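Local coordinates for protein creatinine amidohydrolase (Nostoc punctiforme PCC 73102, PDB 3NO4) that probably hydrolyses carbon-nitrogen bonds of linear amides as a metal-dependent member of the creatininase superfamily, here with nickel bound, at residues A[47-51]-A[186-191]; A[44-48]-A[127-132]. All coordinates share one frame; numbering follows the deposited sequence.

Contact 1: A[47-51]-A[186-191]; sequences TEQHG and HATPSE. With NI (nickel (II) ion), chain D.
His-186 brings the edge of its imidazole to the backbone of Gln-49: NE2 donates to Gln-49 O at 2.8 Å, with the oxygen in the ring plane and the N-H...O angle a moderate 145°. Its CG stands anti to the backbone N (chi1 -179°), which carries the ring across to that oxygen, and a stack on His-90 helps to hold its orientation. CE1 lies over the centre of the His-50 ring, 3.6 Å above the plane, the two rings obliquely inclined at 34°. His-50 is itself held at both ends. ND1 donates to Glu-48 O at 2.9 Å, leaving NE2 to bind nickel at 2.2 Å, as imidazole's two nitrogens allow. Glu-191, from the first turn of helix 189-198, binds the metal through OE1 at 2.1 Å. The other oxygen, OE2, accepts from Thr-188 N through its anti lone pair. Ala-187, small enough for this close approach, sets its CB 3.3 Å from His-50 O. A water and Asp-59 also bind the nickel; the water donates to Glu-191 OE2. First-shell His-50 and Glu-191 thus each have a backbone anchor, and His-186 stands in the second shell, an arrangement consistent with the metal-bound water taking part in hydrolysis, although zinc is the family's cofactor.

Contact 2: A[44-48]-A[127-132]; sequences IGSTE and NGHGGN
With chi1 at -64°, Asn-132 swings its amide beside its own backbone N and across to Gly-45, while chi1 of 176° extends His-129 away from its own N and over Ser-46. Asn-132 ND2 donates to Gly-45 O at 2.9 Å in a nearly straight bond (169°), the oxygen lying in the amide plane. The same nitrogen gives its other hydrogen to Asn-127 OD1 at 3.0 Å, so both N-H groups are used; Asn-132 OD1 accepts from Met-86 N. Asn-127 OD1 also takes His-129 N from the opposite face of its amide plane, closing an Asx turn, and its ND2 is hydrogen-bonded to His-129 O and Asn-164 OD1. Asparagine, donor and acceptor at once, suits both places. The His-129 ring is sandwiched: Ser-46 OG and the Glu-48 carboxylate, nearly perpendicular to the ring (86°) with OE2 3.3 Å from His-129 ND1, lie over one face, and Gly-131 N sits 3.5 Å over the centre of the other, where the lack of a side chain lets the backbone come close. NE2 of His-129 is hydrogen-bonded to Met-86 O. Ile-44 supplies the apolar part, its CG2 3.7 Å from Asn-127 CB. The parallel strands 39-44 and 122-127 end side by side here: Gly-128 N donates to Ile-44 O at 2.9 Å, after which side chains keep the loops together. A type I turn from His-129 to Asn-132 leads toward helix 132-150, whose Leu-136 packs on Ile-44.

Overall arrangement
Both contacts begin from the single loop that leaves strand 39-44, sharing Thr-47 and Glu-48, and their centres are about 10 Å apart. Contact 2 lies at the C-terminal ends of two neighbouring strands of the parallel sheet, its centre about 6 Å from the centre of the chain; contact 1, its centre about 12 Å from the centre of the chain, carries the loop on to helix 189-198 and the nickel. Glu-48 joins them, its side chain touching His-186 in one and His-129 in the other, and coming within about 4 Å of the metal. Unidentified bound material, perhaps from crystallisation, lies near the side chains of both histidines; with the nickel, this is consistent with a shared active-site pocket.

Contact 1: A[47-51]-A[186-191]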
loop_
_atom_site.group_PDB
_atom_site.type_symbol
_atom_site.label_atom_id
_atom_site.label_comp_id
_atom_site.label_asym_id
_atom_site.label_seq_id
_atom_site.Cartn_x
_atom_site.Cartn_y
_atom_site.Cartn_z
ATOM N N THR A 47 12.507 6.675 -18.912
ATOM C CA THR A 47 13.952 6.456 -18.959
ATOM C C THR A 47 14.106 4.984 -19.338
ATOM O O THR A 47 13.989 4.124 -18.490
ATOM C CB THR A 47 14.583 6.779 -17.596
ATOM O OG1 THR A 47 14.271 8.133 -17.265
ATOM C CG2 THR A 47 16.125 6.571 -17.593
ATOM N N GLU A 48 14.287 4.709 -20.638
ATOM C CA GLU A 48 14.270 3.325 -21.133
ATOM C C GLU A 48 15.067 3.196 -22.407
ATOM O O GLU A 48 15.105 4.131 -23.227
ATOM C CB GLU A 48 12.818 2.872 -21.424
ATOM C CG GLU A 48 12.087 3.786 -22.433
ATOM C CD GLU A 48 10.661 3.454 -22.647
ATOM O OE1 GLU A 48 9.917 3.327 -21.643
ATOM O OE2 GLU A 48 10.269 3.358 -23.824
ATOM N N GLN A 49 15.586 1.992 -22.620
ATOM C CA GLN A 49 16.293 1.649 -23.841
ATOM C C GLN A 49 15.518 2.086 -25.109
ATOM O O GLN A 49 14.292 1.967 -25.171
ATOM C CB GLN A 49 16.619 0.135 -23.849
ATOM C CG GLN A 49 15.412 -0.773 -24.079
ATOM C CD GLN A 49 15.029 -0.934 -25.540
ATOM O OE1 GLN A 49 15.793 -0.549 -26.459
ATOM N NE2 GLN A 49 13.815 -1.414 -25.769
ATOM N N HIS A 50 16.229 2.630 -26.076
ATOM C CA HIS A 50 15.683 2.921 -27.421
ATOM C C HIS A 50 16.616 2.386 -28.528
ATOM O O HIS A 50 16.908 3.045 -29.496
ATOM C CB HIS A 50 15.428 4.420 -27.544
ATOM C CG HIS A 50 14.102 4.840 -27.026
ATOM N ND1 HIS A 50 13.832 4.997 -25.685
ATOM C CD2 HIS A 50 12.964 5.170 -27.684
ATOM C CE1 HIS A 50 12.577 5.380 -25.540
ATOM N NE2 HIS A 50 12.026 5.485 -26.732
ATOM N N GLY A 51 17.018 1.127 -28.394
ATOM C CA GLY A 51 17.809 0.486 -29.394
ATOM C C GLY A 51 19.268 0.927 -29.347
ATOM O O GLY A 51 19.658 1.661 -28.438
ATOM N N HIS A 186 8.676 0.973 -31.506
ATOM C CA HIS A 186 9.597 1.411 -30.471
ATOM C C HIS A 186 10.989 1.674 -31.072
ATOM O O HIS A 186 11.446 0.941 -31.943
ATOM C CB HIS A 186 9.650 0.380 -29.312
ATOM C CG HIS A 186 10.565 0.806 -28.211
ATOM N ND1 HIS A 186 10.202 1.729 -27.262
ATOM C CD2 HIS A 186 11.866 0.521 -27.981
ATOM C CE1 HIS A 186 11.232 1.948 -26.458
ATOM N NE2 HIS A 186 12.251 1.217 -26.862
ATOM N N ALA A 187 11.630 2.743 -30.597
ATOM C CA ALA A 187 12.862 3.284 -31.162
ATOM C C ALA A 187 12.556 3.660 -32.612
ATOM O O ALA A 187 13.220 3.201 -33.521
ATOM C CB ALA A 187 14.038 2.280 -31.037
ATOM N N THR A 188 11.495 4.445 -32.791
ATOM C CA THR A 188 10.969 4.763 -34.104
ATOM C C THR A 188 11.834 5.869 -34.737
ATOM O O THR A 188 12.370 6.705 -34.016
ATOM C CB THR A 188 9.499 5.261 -34.082
ATOM O OG1 THR A 188 9.419 6.541 -33.440
ATOM C CG2 THR A 188 8.558 4.260 -33.430
ATOM N N PRO A 189 11.985 5.869 -36.068
ATOM C CA PRO A 189 12.685 7.009 -36.687
ATOM C C PRO A 189 12.066 8.371 -36.376
ATOM O O PRO A 189 12.821 9.334 -36.222
ATOM C CB PRO A 189 12.686 6.676 -38.187
ATOM C CG PRO A 189 11.781 5.519 -38.361
ATOM C CD PRO A 189 11.704 4.821 -37.056
ATOM N N SER A 190 10.743 8.448 -36.199
ATOM C CA SER A 190 10.126 9.761 -35.856
ATOM C C SER A 190 10.599 10.340 -34.510
ATOM O O SER A 190 11.010 11.513 -34.440
ATOM C CB SER A 190 8.587 9.750 -35.967
ATOM O OG SER A 190 7.992 8.876 -35.047
ATOM N N GLU A 191 10.582 9.523 -33.465
ATOM C CA GLU A 191 10.981 9.986 -32.140
ATOM C C GLU A 191 12.494 10.219 -32.061
ATOM O O GLU A 191 12.919 11.182 -31.447
ATOM C CB GLU A 191 10.525 9.030 -31.029
ATOM C CG GLU A 191 11.267 7.669 -30.935
ATOM C CD GLU A 191 10.665 6.738 -29.903
ATOM O OE1 GLU A 191 10.196 7.247 -28.852
ATOM O OE2 GLU A 191 10.631 5.507 -30.114
HETATM NI NI NI D . 9.963 6.037 -27.177
HETATM O O HOH W 1 8.898 4.413 -27.877
#

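Contact 2: A[44-48]-A[127-132]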
loop_
_atom_site.group_PDB
_atom_site.type_symbol
_atom_site.label_atom_id
_atom_site.label_comp_id
_atom_site.label_asym_id
_atom_site.label_seq_id
_atom_site.Cartn_x
_atom_site.Cartn_y
_atom_site.Cartn_z
ATOM N N ILE A 44 5.386 14.178 -19.514
ATOM C CA ILE A 44 5.672 12.873 -18.941
ATOM C C ILE A 44 6.328 11.980 -19.972
ATOM O O ILE A 44 5.802 11.792 -21.050
ATOM C CB ILE A 44 4.457 12.193 -18.230
ATOM C CG1 ILE A 44 4.884 10.869 -17.559
ATOM C CG2 ILE A 44 3.290 11.965 -19.180
ATOM C CD1 ILE A 44 3.800 10.255 -16.606
ATOM N N GLY A 45 7.501 11.460 -19.642
ATOM C CA GLY A 45 8.171 10.466 -20.482
ATOM C C GLY A 45 8.577 9.199 -19.742
ATOM O O GLY A 45 7.768 8.567 -19.021
ATOM N N SER A 46 9.826 8.813 -19.964
ATOM C CA SER A 46 10.361 7.545 -19.516
ATOM C C SER A 46 11.864 7.553 -19.659
ATOM O O SER A 46 12.421 8.336 -20.455
ATOM C CB SER A 46 9.776 6.395 -20.362
ATOM O OG SER A 46 10.104 5.149 -19.782
ATOM N N THR A 47 12.507 6.675 -18.912
ATOM C CA THR A 47 13.952 6.456 -18.959
ATOM C C THR A 47 14.106 4.984 -19.338
ATOM O O THR A 47 13.989 4.124 -18.490
ATOM C CB THR A 47 14.583 6.779 -17.596
ATOM O OG1 THR A 47 14.271 8.133 -17.265
ATOM C CG2 THR A 47 16.125 6.571 -17.593
ATOM N N GLU A 48 14.287 4.709 -20.638
ATOM C CA GLU A 48 14.270 3.325 -21.133
ATOM C C GLU A 48 15.067 3.196 -22.407
ATOM O O GLU A 48 15.105 4.131 -23.227
ATOM C CB GLU A 48 12.818 2.872 -21.424
ATOM C CG GLU A 48 12.087 3.786 -22.433
ATOM C CD GLU A 48 10.661 3.454 -22.647
ATOM O OE1 GLU A 48 9.917 3.327 -21.643
ATOM O OE2 GLU A 48 10.269 3.358 -23.824
ATOM N N ASN A 127 2.439 13.302 -23.125
ATOM C CA ASN A 127 3.117 12.044 -22.867
ATOM C C ASN A 127 3.984 11.598 -24.064
ATOM O O ASN A 127 3.601 11.746 -25.212
ATOM C CB ASN A 127 2.077 10.994 -22.509
ATOM C CG ASN A 127 2.665 9.610 -22.331
ATOM O OD1 ASN A 127 3.677 9.428 -21.642
ATOM N ND2 ASN A 127 2.013 8.624 -22.924
ATOM N N GLY A 128 5.149 11.033 -23.750
ATOM C CA GLY A 128 6.088 10.522 -24.728
ATOM C C GLY A 128 6.250 9.010 -24.761
ATOM O O GLY A 128 6.983 8.530 -25.597
ATOM N N HIS A 129 5.609 8.271 -23.838
ATOM C CA HIS A 129 5.814 6.830 -23.662
ATOM C C HIS A 129 4.452 6.113 -23.607
ATOM O O HIS A 129 3.702 6.300 -22.654
ATOM C CB HIS A 129 6.629 6.563 -22.369
ATOM C CG HIS A 129 6.800 5.111 -22.058
ATOM N ND1 HIS A 129 7.241 4.203 -22.997
ATOM C CD2 HIS A 129 6.571 4.405 -20.924
ATOM C CE1 HIS A 129 7.238 2.991 -22.466
ATOM N NE2 HIS A 129 6.861 3.092 -21.200
ATOM N N GLY A 130 4.145 5.343 -24.646
ATOM C CA GLY A 130 2.940 4.499 -24.748
ATOM C C GLY A 130 2.637 3.673 -23.509
ATOM O O GLY A 130 1.487 3.574 -23.114
ATOM N N GLY A 131 3.682 3.150 -22.864
ATOM C CA GLY A 131 3.550 2.340 -21.664
ATOM C C GLY A 131 2.970 3.071 -20.467
ATOM O O GLY A 131 2.473 2.425 -19.566
ATOM N N ASN A 132 3.051 4.408 -20.459
ATOM C CA ASN A 132 2.427 5.213 -19.422
ATOM C C ASN A 132 0.924 5.352 -19.587
ATOM O O ASN A 132 0.281 5.739 -18.645
ATOM C CB ASN A 132 2.959 6.648 -19.355
ATOM C CG ASN A 132 4.413 6.757 -18.987
ATOM O OD1 ASN A 132 4.948 5.962 -18.228
ATOM N ND2 ASN A 132 5.046 7.802 -19.489
#